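Local coordinates for vestitone reductase (Medicago sativa, PDB 2P4H), which catalyses the NADPH-dependent, stereospecific reduction of (3R)-vestitone to its isoflavanol (DMI), the penultimate step in the biosynthesis of the phytoalexin medicarpin, at residues K1-T7 with G25-T31; C75-F79 with H234-L238; H223-V227 with D307-D311; I253-E257 with R285-L289. All blocks are in the same frame, centred on the assembly; numbering follows the deposited sequence.

Contact 1 (K1-T7 with G25-T31); sequences KGRVCVT and GYSVNTT
Strands 3-7 and 27-31 pair in parallel within the central sheet, as the two strands of the first beta-alpha-beta unit of the Rossmann fold, with helix 12-23 between them in the chain. The ladder is regular from Gly2 to Val6 and loosens at Thr31: Ser27 N bonds to Gly2 O, Val4 N to Ser27 O, Asn29 N to Val4 O and Val6 N to Asn29 O, the last the shortest backbone bond at 2.8 Å. Val6 O is doubly held. Thr31 N reaches it in a long bond of 3.3 Å from one face of the carbonyl plane, and Thr30 OG1 at 2.8 Å from the other, a bond made possible because OG1 stands opposite the backbone N (chi1 -170°). On the sheet face that carries Ser27 and Asn29, Arg3 bends at its third torsion (-61°) and sends NE to Ser27 OG at 3.2 Å, with the hydroxyl in the guanidinium plane, while Arg3 CD lies 3.5 Å from Asn29 CG. At the chain start, Lys1 crosses Tyr26 and sets CB over the ring centre, 3.8 Å from the centroid, a CH-pi contact. Val4 CG2 meets Tyr26 CD2 at 3.8 Å; the Tyr26 hydroxyl bonds to Glu239. The Thr30 side chain lies beside Gly9 of the predicted NADP(+) site. Side-chain oxygens thus add to the backbone ladder near both ends, and the Thr30 donor is satisfied within the sheet.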
loop_
_atom_site.group_PDB
_atom_site.type_symbol
_atom_site.label_atom_id
_atom_site.label_comp_id
_atom_site.label_asym_id
_atom_site.label_seq_id
_atom_site.Cartn_x
_atom_site.Cartn_y
_atom_site.Cartn_z
ATOM N N LYS A 1 20.761 -8.223 8.291
ATOM C CA LYS A 1 19.801 -8.076 9.422
ATOM C C LYS A 1 18.751 -9.180 9.403
ATOM O O LYS A 1 17.868 -9.226 10.259
ATOM C CB LYS A 1 19.120 -6.711 9.343
ATOM C CG LYS A 1 20.091 -5.546 9.408
ATOM C CD LYS A 1 19.373 -4.216 9.291
ATOM C CE LYS A 1 20.360 -3.064 9.371
ATOM N NZ LYS A 1 19.692 -1.741 9.223
ATOM N N GLY A 2 18.850 -10.068 8.422
ATOM C CA GLY A 2 17.897 -11.156 8.321
ATOM C C GLY A 2 17.209 -11.202 6.973
ATOM O O GLY A 2 17.357 -10.293 6.156
ATOM N N ARG A 3 16.448 -12.265 6.744
ATOM C CA ARG A 3 15.741 -12.438 5.486
ATOM C C ARG A 3 14.253 -12.140 5.633
ATOM O O ARG A 3 13.616 -12.551 6.600
ATOM C CB ARG A 3 15.946 -13.868 4.977
ATOM C CG ARG A 3 15.422 -14.118 3.579
ATOM C CD ARG A 3 16.083 -15.344 2.980
ATOM N NE ARG A 3 17.530 -15.167 2.888
ATOM C CZ ARG A 3 18.379 -16.110 2.494
ATOM N NH1 ARG A 3 17.932 -17.310 2.150
ATOM N NH2 ARG A 3 19.680 -15.854 2.449
ATOM N N VAL A 4 13.708 -11.411 4.667
ATOM C CA VAL A 4 12.293 -11.065 4.682
ATOM C C VAL A 4 11.633 -11.539 3.393
ATOM O O VAL A 4 12.178 -11.354 2.305
ATOM C CB VAL A 4 12.092 -9.533 4.811
ATOM C CG1 VAL A 4 10.611 -9.185 4.734
ATOM C CG2 VAL A 4 12.678 -9.046 6.128
ATOM N N CYS A 5 10.467 -12.165 3.518
ATOM C CA CYS A 5 9.736 -12.635 2.346
ATOM C C CYS A 5 8.698 -11.583 1.974
ATOM O O CYS A 5 7.861 -11.212 2.800
ATOM C CB CYS A 5 9.036 -13.966 2.633
ATOM S SG CYS A 5 8.141 -14.630 1.201
ATOM N N VAL A 6 8.761 -11.117 0.732
ATOM C CA VAL A 6 7.843 -10.102 0.221
ATOM C C VAL A 6 7.012 -10.675 -0.923
ATOM O O VAL A 6 7.567 -11.130 -1.920
ATOM C CB VAL A 6 8.615 -8.882 -0.340
ATOM C CG1 VAL A 6 7.640 -7.824 -0.835
ATOM C CG2 VAL A 6 9.534 -8.298 0.724
ATOM N N THR A 7 5.690 -10.663 -0.789
ATOM C CA THR A 7 4.849 -11.156 -1.874
ATOM C C THR A 7 4.549 -9.981 -2.800
ATOM O O THR A 7 4.659 -8.823 -2.391
ATOM C CB THR A 7 3.516 -11.737 -1.369
ATOM O OG1 THR A 7 2.747 -10.699 -0.749
ATOM C CG2 THR A 7 3.766 -12.856 -0.376
ATOM N N GLY A 25 20.194 -3.417 4.426
ATOM C CA GLY A 25 20.923 -4.569 4.929
ATOM C C GLY A 25 20.222 -5.907 5.045
ATOM O O GLY A 25 20.796 -6.852 5.583
ATOM N N TYR A 26 18.990 -6.007 4.560
ATOM C CA TYR A 26 18.269 -7.272 4.631
ATOM C C TYR A 26 18.440 -8.092 3.360
ATOM O O TYR A 26 18.825 -7.567 2.314
ATOM C CB TYR A 26 16.765 -7.043 4.819
ATOM C CG TYR A 26 16.343 -6.505 6.163
ATOM C CD1 TYR A 26 16.383 -5.138 6.440
ATOM C CD2 TYR A 26 15.870 -7.365 7.153
ATOM C CE1 TYR A 26 15.956 -4.642 7.672
ATOM C CE2 TYR A 26 15.444 -6.882 8.383
ATOM C CZ TYR A 26 15.488 -5.522 8.635
ATOM O OH TYR A 26 15.051 -5.051 9.852
ATOM N N SER A 27 18.165 -9.389 3.467
ATOM C CA SER A 27 18.192 -10.271 2.312
ATOM C C SER A 27 16.703 -10.426 2.001
ATOM O O SER A 27 15.863 -10.235 2.889
ATOM C CB SER A 27 18.845 -11.618 2.645
ATOM O OG SER A 27 18.275 -12.227 3.788
ATOM N N VAL A 28 16.365 -10.766 0.764
ATOM C CA VAL A 28 14.960 -10.858 0.385
ATOM C C VAL A 28 14.538 -12.066 -0.440
ATOM O O VAL A 28 15.208 -12.443 -1.399
ATOM C CB VAL A 28 14.550 -9.594 -0.410
ATOM C CG1 VAL A 28 13.082 -9.662 -0.801
ATOM C CG2 VAL A 28 14.832 -8.350 0.415
ATOM N N ASN A 29 13.417 -12.662 -0.046
ATOM C CA ASN A 29 12.813 -13.776 -0.768
ATOM C C ASN A 29 11.551 -13.132 -1.322
ATOM O O ASN A 29 10.899 -12.361 -0.619
ATOM C CB ASN A 29 12.402 -14.911 0.175
ATOM C CG ASN A 29 13.562 -15.792 0.591
ATOM O OD1 ASN A 29 13.401 -16.679 1.432
ATOM N ND2 ASN A 29 14.730 -15.565 0.002
ATOM N N THR A 30 11.200 -13.424 -2.565
ATOM C CA THR A 30 9.997 -12.825 -3.118
ATOM C C THR A 30 9.224 -13.759 -4.036
ATOM O O THR A 30 9.798 -14.653 -4.671
ATOM C CB THR A 30 10.325 -11.510 -3.885
ATOM O OG1 THR A 30 9.108 -10.827 -4.221
ATOM C CG2 THR A 30 11.090 -11.811 -5.171
ATOM N N THR A 31 7.912 -13.559 -4.064
ATOM C CA THR A 31 7.013 -14.310 -4.926
ATOM C C THR A 31 6.362 -13.217 -5.770
ATOM O O THR A 31 6.115 -12.111 -5.275
ATOM C CB THR A 31 5.946 -15.098 -4.118
ATOM O OG1 THR A 31 5.162 -14.199 -3.324
ATOM C CG2 THR A 31 6.619 -16.108 -3.208
HETATM O O HOH W 1 20.452 -11.405 5.711
#

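Contact 2 (C75-F79 with H234-L238); sequences CVGIF and HIYLL
His234 O accepts the helical bond from Leu238 N at 3.0 Å, and on the strand side Phe79 CZ lies 3.8 Å from this same oxygen. No hydrogen bond crosses between strand 77-79 and helix 234-238, so the join is made by side chains. Phe79 is the chief of them. Its CG stands opposite the carbonyl carbon (chi1 -63°), which sends the ring toward the helix, where His234 covers one face. The imidazole turns an edge to that face in a T-shaped pair, the centroids 4.9 Å apart and the planes at 60°. His234 CB adds a CH-pi contact over the same ring, 4.0 Å from its centroid, so that both the root and the ring of the histidine bear on the phenylalanine. One turn later along the helix Leu238 divides its two methyls between partners: CD2 touches Phe79 CZ at 4.0 Å, while CD1 leans on the backbone, 3.6 Å from Val76 O and 3.9 Å from Gly77 CA. Gly77, without a side chain, lets Leu238 CD1 come down onto its CA. Around the pair, Ile17 and Leu21 of helix 12-23 touch Phe79, Ile121 of the next strand touches both Phe79 and His234, and Val4 touches both Phe79 and Leu238. The arrangement is that of a helix packed on one face of the parallel sheet, running roughly antiparallel to strand 77-79 (148°), its side chains filling the hydrophobic layer between sheet and helices that is characteristic of the Rossmann fold.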
loop_
_atom_site.group_PDB
_atom_site.type_symbol
_atom_site.label_atom_id
_atom_site.label_comp_id
_atom_site.label_asym_id
_atom_site.label_seq_id
_atom_site.Cartn_x
_atom_site.Cartn_y
_atom_site.Cartn_z
ATOM N N CYS A 75 12.983 -16.953 7.417
ATOM C CA CYS A 75 12.701 -15.520 7.388
ATOM C C CYS A 75 12.315 -14.938 8.743
ATOM O O CYS A 75 11.644 -15.586 9.545
ATOM C CB CYS A 75 11.591 -15.223 6.377
ATOM S SG CYS A 75 12.084 -15.448 4.661
ATOM N N VAL A 76 12.743 -13.703 8.988
ATOM C CA VAL A 76 12.434 -13.021 10.239
ATOM C C VAL A 76 11.153 -12.211 10.081
ATOM O O VAL A 76 10.533 -11.809 11.062
ATOM C CB VAL A 76 13.585 -12.078 10.665
ATOM C CG1 VAL A 76 14.852 -12.885 10.901
ATOM C CG2 VAL A 76 13.822 -11.017 9.599
ATOM N N GLY A 77 10.758 -11.975 8.835
ATOM C CA GLY A 77 9.544 -11.224 8.587
ATOM C C GLY A 77 8.900 -11.584 7.263
ATOM O O GLY A 77 9.562 -12.085 6.353
ATOM N N ILE A 78 7.596 -11.342 7.176
ATOM C CA ILE A 78 6.830 -11.589 5.963
ATOM C C ILE A 78 6.012 -10.333 5.696
ATOM O O ILE A 78 5.249 -9.888 6.561
ATOM C CB ILE A 78 5.849 -12.781 6.112
ATOM C CG1 ILE A 78 6.622 -14.088 6.313
ATOM C CG2 ILE A 78 4.961 -12.882 4.873
ATOM C CD1 ILE A 78 5.727 -15.274 6.669
ATOM N N PHE A 79 6.196 -9.752 4.516
ATOM C CA PHE A 79 5.451 -8.564 4.113
ATOM C C PHE A 79 4.533 -9.022 2.987
ATOM O O PHE A 79 4.975 -9.226 1.852
ATOM C CB PHE A 79 6.384 -7.460 3.598
ATOM C CG PHE A 79 7.351 -6.922 4.629
ATOM C CD1 PHE A 79 7.213 -7.225 5.982
ATOM C CD2 PHE A 79 8.394 -6.086 4.237
ATOM C CE1 PHE A 79 8.100 -6.703 6.928
ATOM C CE2 PHE A 79 9.284 -5.559 5.174
ATOM C CZ PHE A 79 9.137 -5.867 6.520
ATOM N N HIS A 234 7.195 -0.420 7.373
ATOM C CA HIS A 234 7.286 -1.878 7.406
ATOM C C HIS A 234 8.504 -2.303 8.217
ATOM O O HIS A 234 8.413 -3.164 9.091
ATOM C CB HIS A 234 7.412 -2.451 5.985
ATOM C CG HIS A 234 6.108 -2.580 5.258
ATOM N ND1 HIS A 234 5.476 -3.790 5.061
ATOM C CD2 HIS A 234 5.327 -1.648 4.665
ATOM C CE1 HIS A 234 4.363 -3.596 4.375
ATOM N NE2 HIS A 234 4.250 -2.305 4.122
ATOM N N ILE A 235 9.648 -1.695 7.926
ATOM C CA ILE A 235 10.874 -2.034 8.633
ATOM C C ILE A 235 10.770 -1.665 10.112
ATOM O O ILE A 235 11.198 -2.423 10.981
ATOM C CB ILE A 235 12.085 -1.335 7.977
ATOM C CG1 ILE A 235 12.286 -1.891 6.563
ATOM C CG2 ILE A 235 13.341 -1.554 8.817
ATOM C CD1 ILE A 235 13.388 -1.205 5.770
ATOM N N TYR A 236 10.182 -0.509 10.400
ATOM C CA TYR A 236 10.021 -0.069 11.780
ATOM C C TYR A 236 9.191 -1.062 12.596
ATOM O O TYR A 236 9.574 -1.455 13.701
ATOM C CB TYR A 236 9.346 1.306 11.830
ATOM C CG TYR A 236 9.198 1.836 13.238
ATOM C CD1 TYR A 236 10.251 2.503 13.866
ATOM C CD2 TYR A 236 8.031 1.612 13.966
ATOM C CE1 TYR A 236 10.145 2.929 15.184
ATOM C CE2 TYR A 236 7.914 2.030 15.289
ATOM C CZ TYR A 236 8.974 2.689 15.891
ATOM O OH TYR A 236 8.859 3.111 17.195
ATOM N N LEU A 237 8.050 -1.469 12.051
ATOM C CA LEU A 237 7.171 -2.398 12.750
ATOM C C LEU A 237 7.763 -3.800 12.861
ATOM O O LEU A 237 7.388 -4.571 13.745
ATOM C CB LEU A 237 5.804 -2.425 12.065
ATOM C CG LEU A 237 5.075 -1.081 12.191
ATOM C CD1 LEU A 237 3.861 -1.050 11.277
ATOM C CD2 LEU A 237 4.672 -0.853 13.644
ATOM N N LEU A 238 8.687 -4.133 11.968
ATOM C CA LEU A 238 9.342 -5.433 12.021
ATOM C C LEU A 238 10.407 -5.423 13.120
ATOM O O LEU A 238 10.575 -6.408 13.839
ATOM C CB LEU A 238 10.017 -5.750 10.683
ATOM C CG LEU A 238 11.003 -6.926 10.687
ATOM C CD1 LEU A 238 10.262 -8.229 10.942
ATOM C CD2 LEU A 238 11.735 -6.981 9.355
#

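Contact 3 (H223-V227 with D307-D311); sequences HMVHV and DMFDD
Met224 and Met308 meet methyl to methyl, CE to CE at 3.6 Å, in the tight and buried part of this contact between strand 223-226 and helix 307-311. The two side chains cross at about a right angle, each bent at its last torsion (chi3 77° in Met224, 64° in Met308), which brings the methyls together. Phe309 adds its ring end, CZ, at 3.8 Å from Met224 CE; the Met224 sulfur stands obliquely to that ring, 5.0 Å from its centroid, a Met-aromatic contact. Met308 SD also rests 3.7 Å from Val225 O, and Met259 and Leu263 of helix 256-266 touch Phe309. The other side is polar and closer to solvent, with Asp307 and Asp311 partly exposed. There His226 NE2 gives a nearly straight hydrogen bond of 2.8 Å to Asp311 OD2. The oxygen lies in the ring plane and accepts through its anti lone pair, the carboxylate being turned about perpendicular to the imidazole. His226 CD2 rides 3.5 Å from Met308 CA, and the ring stacks with Tyr303. With NE2 donating and ND1 accepting from Asp228 N, the bonding is consistent with a neutral ring protonated on NE2. Helix 305-319 thus packs on the small mixed sheet, and His226, side-chain N-cap of helix 227-239, stands where this sheet hands over to that helix, which packs on the Rossmann sheet; this is consistent with the two-part build of extended short-chain dehydrogenases/reductases.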
loop_
_atom_site.group_PDB
_atom_site.type_symbol
_atom_site.label_atom_id
_atom_site.label_comp_id
_atom_site.label_asym_id
_atom_site.label_seq_id
_atom_site.Cartn_x
_atom_site.Cartn_y
_atom_site.Cartn_z
ATOM N N HIS A 223 -6.366 11.211 0.671
ATOM C CA HIS A 223 -5.547 10.808 1.811
ATOM C C HIS A 223 -4.326 10.224 1.083
ATOM O O HIS A 223 -4.469 9.489 0.095
ATOM C CB HIS A 223 -6.234 9.798 2.767
ATOM C CG HIS A 223 -7.175 8.821 2.126
ATOM N ND1 HIS A 223 -8.403 8.530 2.682
ATOM C CD2 HIS A 223 -7.030 7.976 1.077
ATOM C CE1 HIS A 223 -8.972 7.547 2.008
ATOM N NE2 HIS A 223 -8.160 7.192 1.028
ATOM N N MET A 224 -3.126 10.583 1.536
ATOM C CA MET A 224 -1.900 10.168 0.852
ATOM C C MET A 224 -0.726 9.833 1.768
ATOM O O MET A 224 -0.721 10.193 2.948
ATOM C CB MET A 224 -1.456 11.294 -0.097
ATOM C CG MET A 224 -2.579 11.914 -0.935
ATOM S SD MET A 224 -2.019 13.274 -1.990
ATOM C CE MET A 224 -1.237 12.342 -3.297
ATOM N N VAL A 225 0.271 9.156 1.199
ATOM C CA VAL A 225 1.494 8.788 1.914
ATOM C C VAL A 225 2.618 8.596 0.896
ATOM O O VAL A 225 2.366 8.217 -0.245
ATOM C CB VAL A 225 1.317 7.473 2.735
ATOM C CG1 VAL A 225 1.109 6.283 1.804
ATOM C CG2 VAL A 225 2.528 7.247 3.632
ATOM N N HIS A 226 3.849 8.881 1.310
ATOM C CA HIS A 226 5.011 8.709 0.440
ATOM C C HIS A 226 5.362 7.220 0.466
ATOM O O HIS A 226 5.445 6.615 1.537
ATOM C CB HIS A 226 6.189 9.537 0.965
ATOM C CG HIS A 226 7.340 9.630 0.010
ATOM N ND1 HIS A 226 8.051 8.527 -0.411
ATOM C CD2 HIS A 226 7.902 10.699 -0.604
ATOM C CE1 HIS A 226 9.002 8.913 -1.244
ATOM N NE2 HIS A 226 8.933 10.225 -1.377
ATOM N N VAL A 227 5.568 6.631 -0.708
ATOM C CA VAL A 227 5.885 5.212 -0.789
ATOM C C VAL A 227 7.090 4.797 0.058
ATOM O O VAL A 227 7.097 3.708 0.630
ATOM C CB VAL A 227 6.107 4.768 -2.263
ATOM C CG1 VAL A 227 7.379 5.378 -2.823
ATOM C CG2 VAL A 227 6.153 3.246 -2.349
ATOM N N ASP A 307 7.829 16.556 -1.045
ATOM C CA ASP A 307 8.753 15.486 -1.431
ATOM C C ASP A 307 8.010 14.416 -2.223
ATOM O O ASP A 307 8.497 13.914 -3.237
ATOM C CB ASP A 307 9.365 14.790 -0.210
ATOM C CG ASP A 307 10.259 15.692 0.609
ATOM O OD1 ASP A 307 10.878 16.617 0.040
ATOM O OD2 ASP A 307 10.359 15.447 1.831
ATOM N N MET A 308 6.831 14.056 -1.729
ATOM C CA MET A 308 6.008 13.032 -2.362
ATOM C C MET A 308 5.662 13.382 -3.808
ATOM O O MET A 308 5.854 12.566 -4.717
ATOM C CB MET A 308 4.734 12.837 -1.542
ATOM C CG MET A 308 3.765 11.824 -2.116
ATOM S SD MET A 308 2.238 11.771 -1.166
ATOM C CE MET A 308 1.620 13.427 -1.441
ATOM N N PHE A 309 5.147 14.586 -4.023
ATOM C CA PHE A 309 4.796 15.011 -5.369
ATOM C C PHE A 309 6.028 15.159 -6.255
ATOM O O PHE A 309 5.991 14.779 -7.424
ATOM C CB PHE A 309 4.018 16.333 -5.338
ATOM C CG PHE A 309 2.556 16.170 -5.014
ATOM C CD1 PHE A 309 1.698 15.550 -5.920
ATOM C CD2 PHE A 309 2.042 16.614 -3.801
ATOM C CE1 PHE A 309 0.344 15.370 -5.620
ATOM C CE2 PHE A 309 0.688 16.438 -3.490
ATOM C CZ PHE A 309 -0.160 15.814 -4.403
ATOM N N ASP A 310 7.120 15.693 -5.714
ATOM C CA ASP A 310 8.307 15.865 -6.541
ATOM C C ASP A 310 8.915 14.542 -6.970
ATOM O O ASP A 310 9.314 14.389 -8.125
ATOM C CB ASP A 310 9.374 16.701 -5.833
ATOM C CG ASP A 310 10.453 17.167 -6.791
ATOM O OD1 ASP A 310 10.117 17.921 -7.730
ATOM O OD2 ASP A 310 11.624 16.772 -6.616
ATOM N N ASP A 311 8.995 13.584 -6.050
ATOM C CA ASP A 311 9.563 12.288 -6.396
ATOM C C ASP A 311 8.736 11.617 -7.487
ATOM O O ASP A 311 9.286 11.041 -8.425
ATOM C CB ASP A 311 9.660 11.381 -5.162
ATOM C CG ASP A 311 10.814 11.763 -4.251
ATOM O OD1 ASP A 311 11.764 12.406 -4.744
ATOM O OD2 ASP A 311 10.790 11.411 -3.051
#

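Contact 4 (I253-E257 with R285-L289); sequences IVPIE and RLPDL
Glu257 and Arg285 form a bidentate, end-on salt bridge. Arg285 NH2 donates to Glu257 OE1 at 2.8 Å and NH1 to OE2 at 3.0 Å, each bond almost straight. Both oxygens use their syn lone pairs, and the carboxylate and guanidinium planes differ by 3°, so the two groups lie as one flat unit that fixes the rotation of both. Each chain is bent at its second torsion (84° in Glu257, -82° in Arg285), which carries the charged ends to each other. Next to the bridge, Pro255 CB sits 4.1 Å from Arg285 NH1 at the guanidinium edge. Farther along, Ile253 does the packing: its CD1 lies 3.7 Å from Leu286 O and 3.8 Å from Pro287 O, while CB approaches Asp288 OD1 at 3.8 Å and CG1 meets Asp288 CB at 3.9 Å. Strand 219-226 pairs with both sides here, antiparallel to 252-255 and parallel to 284-285, and Arg221 NE bonds to Leu286 O. Glu257 stands in the first turn of helix 256-266, and Asp288 belongs to the short strand that pairs with 138-139.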
loop_
_atom_site.group_PDB
_atom_site.type_symbol
_atom_site.label_atom_id
_atom_site.label_comp_id
_atom_site.label_asym_id
_atom_site.label_seq_id
_atom_site.Cartn_x
_atom_site.Cartn_y
_atom_site.Cartn_z
ATOM N N ILE A 253 -3.560 14.650 4.184
ATOM C CA ILE A 253 -4.943 14.769 3.738
ATOM C C ILE A 253 -4.861 16.038 2.890
ATOM O O ILE A 253 -4.564 17.131 3.385
ATOM C CB ILE A 253 -5.955 14.847 4.917
ATOM C CG1 ILE A 253 -7.377 14.861 4.354
ATOM C CG2 ILE A 253 -5.668 16.033 5.819
ATOM C CD1 ILE A 253 -7.729 13.613 3.543
ATOM N N VAL A 254 -5.096 15.864 1.592
ATOM C CA VAL A 254 -4.915 16.935 0.623
ATOM C C VAL A 254 -6.080 17.330 -0.271
ATOM O O VAL A 254 -6.424 16.611 -1.212
ATOM C CB VAL A 254 -3.726 16.567 -0.302
ATOM C CG1 VAL A 254 -3.326 17.757 -1.154
ATOM C CG2 VAL A 254 -2.551 16.062 0.538
ATOM N N PRO A 255 -6.700 18.486 0.006
ATOM C CA PRO A 255 -7.816 18.930 -0.832
ATOM C C PRO A 255 -7.239 19.247 -2.210
ATOM O O PRO A 255 -6.102 19.709 -2.317
ATOM C CB PRO A 255 -8.307 20.188 -0.121
ATOM C CG PRO A 255 -7.969 19.925 1.317
ATOM C CD PRO A 255 -6.585 19.320 1.218
ATOM N N ILE A 256 -8.012 19.014 -3.261
ATOM C CA ILE A 256 -7.518 19.277 -4.606
ATOM C C ILE A 256 -7.158 20.759 -4.802
ATOM O O ILE A 256 -6.292 21.092 -5.612
ATOM C CB ILE A 256 -8.551 18.792 -5.665
ATOM C CG1 ILE A 256 -7.893 18.715 -7.042
ATOM C CG2 ILE A 256 -9.771 19.695 -5.672
ATOM C CD1 ILE A 256 -8.701 17.911 -8.048
ATOM N N GLU A 257 -7.809 21.641 -4.047
ATOM C CA GLU A 257 -7.527 23.072 -4.136
ATOM C C GLU A 257 -6.127 23.373 -3.601
ATOM O O GLU A 257 -5.399 24.197 -4.161
ATOM C CB GLU A 257 -8.566 23.876 -3.347
ATOM C CG GLU A 257 -9.996 23.774 -3.884
ATOM C CD GLU A 257 -10.755 22.549 -3.387
ATOM O OE1 GLU A 257 -11.938 22.402 -3.763
ATOM O OE2 GLU A 257 -10.190 21.736 -2.623
ATOM N N ARG A 285 -14.711 13.591 -1.482
ATOM C CA ARG A 285 -13.816 14.158 -0.478
ATOM C C ARG A 285 -13.521 13.021 0.495
ATOM O O ARG A 285 -14.316 12.742 1.392
ATOM C CB ARG A 285 -14.502 15.315 0.259
ATOM C CG ARG A 285 -14.909 16.490 -0.630
ATOM C CD ARG A 285 -13.742 17.432 -0.911
ATOM N NE ARG A 285 -14.119 18.498 -1.838
ATOM C CZ ARG A 285 -13.322 19.500 -2.204
ATOM N NH1 ARG A 285 -12.090 19.591 -1.719
ATOM N NH2 ARG A 285 -13.756 20.407 -3.070
ATOM N N LEU A 286 -12.383 12.360 0.310
ATOM C CA LEU A 286 -12.014 11.230 1.156
ATOM C C LEU A 286 -11.683 11.631 2.582
ATOM O O LEU A 286 -11.247 12.747 2.843
ATOM C CB LEU A 286 -10.833 10.484 0.540
ATOM C CG LEU A 286 -11.104 9.946 -0.865
ATOM C CD1 LEU A 286 -9.831 9.341 -1.430
ATOM C CD2 LEU A 286 -12.224 8.915 -0.816
ATOM N N PRO A 287 -11.890 10.709 3.533
ATOM C CA PRO A 287 -11.612 10.979 4.942
ATOM C C PRO A 287 -10.131 10.970 5.282
ATOM O O PRO A 287 -9.324 10.323 4.613
ATOM C CB PRO A 287 -12.359 9.857 5.656
ATOM C CG PRO A 287 -12.214 8.719 4.702
ATOM C CD PRO A 287 -12.482 9.370 3.361
ATOM N N ASP A 288 -9.787 11.713 6.326
ATOM C CA ASP A 288 -8.423 11.766 6.823
ATOM C C ASP A 288 -8.280 10.497 7.671
ATOM O O ASP A 288 -9.081 10.259 8.579
ATOM C CB ASP A 288 -8.250 13.028 7.682
ATOM C CG ASP A 288 -6.859 13.159 8.289
ATOM O OD1 ASP A 288 -5.926 12.453 7.852
ATOM O OD2 ASP A 288 -6.697 13.996 9.202
ATOM N N LEU A 289 -7.299 9.659 7.347
ATOM C CA LEU A 289 -7.075 8.436 8.110
ATOM C C LEU A 289 -6.041 8.788 9.182
ATOM O O LEU A 289 -4.831 8.727 8.949
ATOM C CB LEU A 289 -6.576 7.315 7.186
ATOM C CG LEU A 289 -7.404 7.119 5.904
ATOM C CD1 LEU A 289 -6.851 5.945 5.111
ATOM C CD2 LEU A 289 -8.870 6.875 6.248
#

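Overall arrangement
Contacts 1 and 2 share the Rossmann sheet: strands 3-7 and 77-80 are neighbours, the contact centres lie about 9 Å apart, and Arg3 O meets Val76 N at 2.8 Å. Contacts 3 and 4 meet on the smaller mixed sheet, centres about 14 Å apart, where His223 ND1 reaches Pro287 O at 2.8 Å. Strand 219-226 of contact 3 runs directly into helix 227-239 of contact 2, yet the nearest atoms of these two contacts are about 7 Å apart. The predicted NADP(+) loop is bordered by contacts 1, 2 and 3, with the side chains of Leu13 and His234 about 5 Å apart. Contact 4, centred about 34 Å from the centre of contact 1, is remote from it.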